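Local coordinates for protein amine oxidase (Emericella nidulans, PDB 3PGB) that probably oxidises primary amines, as a dimeric copper enzyme of the topaquinone-dependent amine oxidase family, at residues S250-P255 with S505-S510. Sequence-based numbering, arbitrary orientation.
Sequences SETLLP and SGYIQS
Thr-252 meets the loop 505-510 through its hydroxyl, and so illustrates how one side chain of a short 3-10 turn can tie two loops together. Its OG1 donates to Ile-508 O at 2.6 Å. A chi1 of 72° tucks OG1 back over its own main chain, facing this oxygen, which it meets from above the carbonyl plane, 39° out of it. A second, less certain bond runs the other way, from Ser-510 N to Thr-252 O, an acceptor whose position in the model is doubtful.

Apolar contacts flank these bonds. Leu-253 divides its two methyls between neighbours: CD1 lies in the plane of the Tyr-507 ring at its edge, 3.6 Å from CD2 of the tyrosine, while Leu-253 CD2 touches Ile-508 CG1 at 3.5 Å. Over one face of the same ring stands Ser-250 CA, a CH-pi contact 4.1 Å from the Tyr-507 centroid and displaced toward the rim. Hydrogen bonds from Tyr-507 OH to Ala-311 O and between Ser-250 OG and Asp-307 OD1 engage the polar ends of these two buried side chains. At the far end, Pro-255 CD rests 3.7 Å from Ser-510 OG.

Ile-508 lies beside the copper site, the nearest atoms of its side chain and that of the copper ligand His-698 about 4 Å apart, and His-459 of the second subunit meets the Tyr-507 ring edge-to-face. The contact thus joins the loop between strands 235-242 and 255-263, two neighbours in a five-stranded antiparallel sheet, together with Pro-255 at the start of the second, to the loop between strands 498-504 and 511-512 of the catalytic domain, with Leu-527 of strand 527-528 packing against both Pro-255 and Ser-510.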
ATOM      1  N   SER A 250      21.462  10.853 -18.724  1.00 23.07           N
ATOM      2  CA  SER A 250      20.136  11.294 -19.148  1.00 22.39           C
ATOM      3  C   SER A 250      19.771  10.971 -20.610  1.00 21.62           C
ATOM      4  O   SER A 250      18.793  11.510 -21.126  1.00 21.49           O
ATOM      5  CB  SER A 250      20.030  12.802 -18.911  1.00 22.49           C
ATOM      6  OG  SER A 250      20.963  13.503 -19.716  1.00 22.40           O
ATOM      7  N   GLU A 251      20.519  10.085 -21.266  1.00 20.77           N
ATOM      8  CA  GLU A 251      20.317   9.841 -22.697  1.00 20.10           C
ATOM      9  C   GLU A 251      18.936   9.283 -23.026  1.00 19.40           C
ATOM     10  O   GLU A 251      18.349   9.646 -24.049  1.00 18.94           O
ATOM     11  CB  GLU A 251      21.386   8.907 -23.263  1.00 20.31           C
ATOM     12  CG  GLU A 251      21.250   8.696 -24.781  1.00 20.58           C
ATOM     13  CD  GLU A 251      22.426   7.962 -25.394  1.00 21.07           C
ATOM     14  OE1 GLU A 251      22.180   7.075 -26.239  1.00 21.22           O
ATOM     15  OE2 GLU A 251      23.587   8.261 -25.033  1.00 21.13           O
ATOM     16  N   THR A 252      18.413   8.414 -22.163  1.00 18.64           N
ATOM     17  CA  THR A 252      17.093   7.826 -22.394  1.00 18.03           C
ATOM     18  C   THR A 252      15.956   8.867 -22.378  1.00 17.51           C
ATOM     19  O   THR A 252      14.831   8.537 -22.725  1.00 17.55           O
ATOM     20  CB  THR A 252      16.772   6.673 -21.397  1.00 18.19           C
ATOM     21  OG1 THR A 252      16.520   7.201 -20.087  1.00 18.18           O
ATOM     22  CG2 THR A 252      17.912   5.661 -21.340  1.00 17.82           C
ATOM     23  N   LEU A 253      16.252  10.105 -21.975  1.00 17.03           N
ATOM     24  CA  LEU A 253      15.331  11.241 -22.137  1.00 16.72           C
ATOM     25  C   LEU A 253      15.555  12.065 -23.412  1.00 16.57           C
ATOM     26  O   LEU A 253      14.940  13.114 -23.565  1.00 16.62           O
ATOM     27  CB  LEU A 253      15.442  12.197 -20.945  1.00 16.50           C
ATOM     28  CG  LEU A 253      15.103  11.641 -19.562  1.00 16.18           C
ATOM     29  CD1 LEU A 253      15.162  12.763 -18.534  1.00 14.47           C
ATOM     30  CD2 LEU A 253      13.740  10.957 -19.557  1.00 15.05           C
ATOM     31  N   LEU A 254      16.410  11.598 -24.324  1.00 16.41           N
ATOM     32  CA  LEU A 254      16.824  12.399 -25.481  1.00 16.32           C
ATOM     33  C   LEU A 254      16.622  11.724 -26.855  1.00 16.21           C
ATOM     34  O   LEU A 254      17.519  11.752 -27.693  1.00 16.19           O
ATOM     35  CB  LEU A 254      18.303  12.786 -25.316  1.00 16.33           C
ATOM     36  CG  LEU A 254      18.689  13.447 -23.989  1.00 16.26           C
ATOM     37  CD1 LEU A 254      20.191  13.685 -23.931  1.00 15.00           C
ATOM     38  CD2 LEU A 254      17.908  14.756 -23.770  1.00 14.80           C
ATOM     39  N   PRO A 255      15.436  11.139 -27.105  1.00 16.28           N
ATOM     40  CA  PRO A 255      15.180  10.566 -28.432  1.00 16.39           C
ATOM     41  C   PRO A 255      15.119  11.644 -29.515  1.00 16.67           C
ATOM     42  O   PRO A 255      14.798  12.796 -29.208  1.00 16.57           O
ATOM     43  CB  PRO A 255      13.814   9.900 -28.266  1.00 16.42           C
ATOM     44  CG  PRO A 255      13.151  10.658 -27.169  1.00 16.35           C
ATOM     45  CD  PRO A 255      14.248  11.066 -26.236  1.00 16.30           C
ATOM     46  N   SER A 505      12.513   3.838  -9.620  1.00 12.79           N
ATOM     47  CA  SER A 505      12.951   5.208  -9.821  1.00 12.70           C
ATOM     48  C   SER A 505      13.926   5.200 -10.993  1.00 12.67           C
ATOM     49  O   SER A 505      13.909   4.273 -11.795  1.00 12.56           O
ATOM     50  CB  SER A 505      13.605   5.758  -8.553  1.00 12.62           C
ATOM     51  OG  SER A 505      13.873   7.143  -8.688  1.00 12.24           O
ATOM     52  N   GLY A 506      14.771   6.220 -11.090  1.00 12.79           N
ATOM     53  CA  GLY A 506      15.709   6.334 -12.194  1.00 12.88           C
ATOM     54  C   GLY A 506      15.081   7.002 -13.406  1.00 12.94           C
ATOM     55  O   GLY A 506      14.041   7.655 -13.299  1.00 13.00           O
ATOM     56  N   TYR A 507      15.719   6.828 -14.559  1.00 13.04           N
ATOM     57  CA  TYR A 507      15.306   7.490 -15.792  1.00 13.09           C
ATOM     58  C   TYR A 507      14.316   6.647 -16.560  1.00 13.53           C
ATOM     59  O   TYR A 507      14.473   5.435 -16.670  1.00 14.03           O
ATOM     60  CB  TYR A 507      16.516   7.764 -16.683  1.00 12.89           C
ATOM     61  CG  TYR A 507      17.303   8.975 -16.269  1.00 12.25           C
ATOM     62  CD1 TYR A 507      18.393   8.863 -15.423  1.00 12.00           C
ATOM     63  CD2 TYR A 507      16.955  10.234 -16.721  1.00 11.86           C
ATOM     64  CE1 TYR A 507      19.115   9.973 -15.038  1.00 11.23           C
ATOM     65  CE2 TYR A 507      17.674  11.348 -16.346  1.00 11.98           C
ATOM     66  CZ  TYR A 507      18.753  11.210 -15.499  1.00 11.40           C
ATOM     67  OH  TYR A 507      19.480  12.309 -15.112  1.00 11.98           O
ATOM     68  N   ILE A 508      13.294   7.290 -17.105  1.00 13.92           N
ATOM     69  CA  ILE A 508      12.365   6.602 -17.972  1.00 14.10           C
ATOM     70  C   ILE A 508      13.025   6.425 -19.338  1.00 14.73           C
ATOM     71  O   ILE A 508      13.911   7.197 -19.708  1.00 14.77           O
ATOM     72  CB  ILE A 508      11.010   7.352 -18.091  1.00 13.97           C
ATOM     73  CG1 ILE A 508      11.152   8.669 -18.861  1.00 13.88           C
ATOM     74  CG2 ILE A 508      10.420   7.595 -16.707  1.00 13.42           C
ATOM     75  CD1 ILE A 508       9.813   9.372 -19.137  1.00 13.79           C
ATOM     76  N   GLN A 509      12.617   5.397 -20.074  1.00 15.34           N
ATOM     77  CA  GLN A 509      13.006   5.294 -21.468  1.00 15.60           C
ATOM     78  C   GLN A 509      11.964   6.035 -22.276  1.00 15.93           C
ATOM     79  O   GLN A 509      10.827   5.578 -22.436  1.00 16.04           O
ATOM     80  CB  GLN A 509      13.147   3.856 -21.943  1.00 15.59           C
ATOM     81  CG  GLN A 509      13.808   3.795 -23.303  1.00 15.97           C
ATOM     82  CD  GLN A 509      14.120   2.398 -23.734  1.00 16.56           C
ATOM     83  OE1 GLN A 509      13.432   1.838 -24.584  1.00 18.67           O
ATOM     84  NE2 GLN A 509      15.156   1.815 -23.150  1.00 16.29           N
ATOM     85  N   SER A 510      12.389   7.184 -22.790  1.00 16.25           N
ATOM     86  CA  SER A 510      11.508   8.179 -23.379  1.00 16.31           C
ATOM     87  C   SER A 510      11.063   7.778 -24.778  1.00 16.00           C
ATOM     88  O   SER A 510      11.477   6.746 -25.298  1.00 16.26           O
ATOM     89  CB  SER A 510      12.264   9.506 -23.423  1.00 16.38           C
ATOM     90  OG  SER A 510      11.459  10.562 -23.880  1.00 18.53           O
TER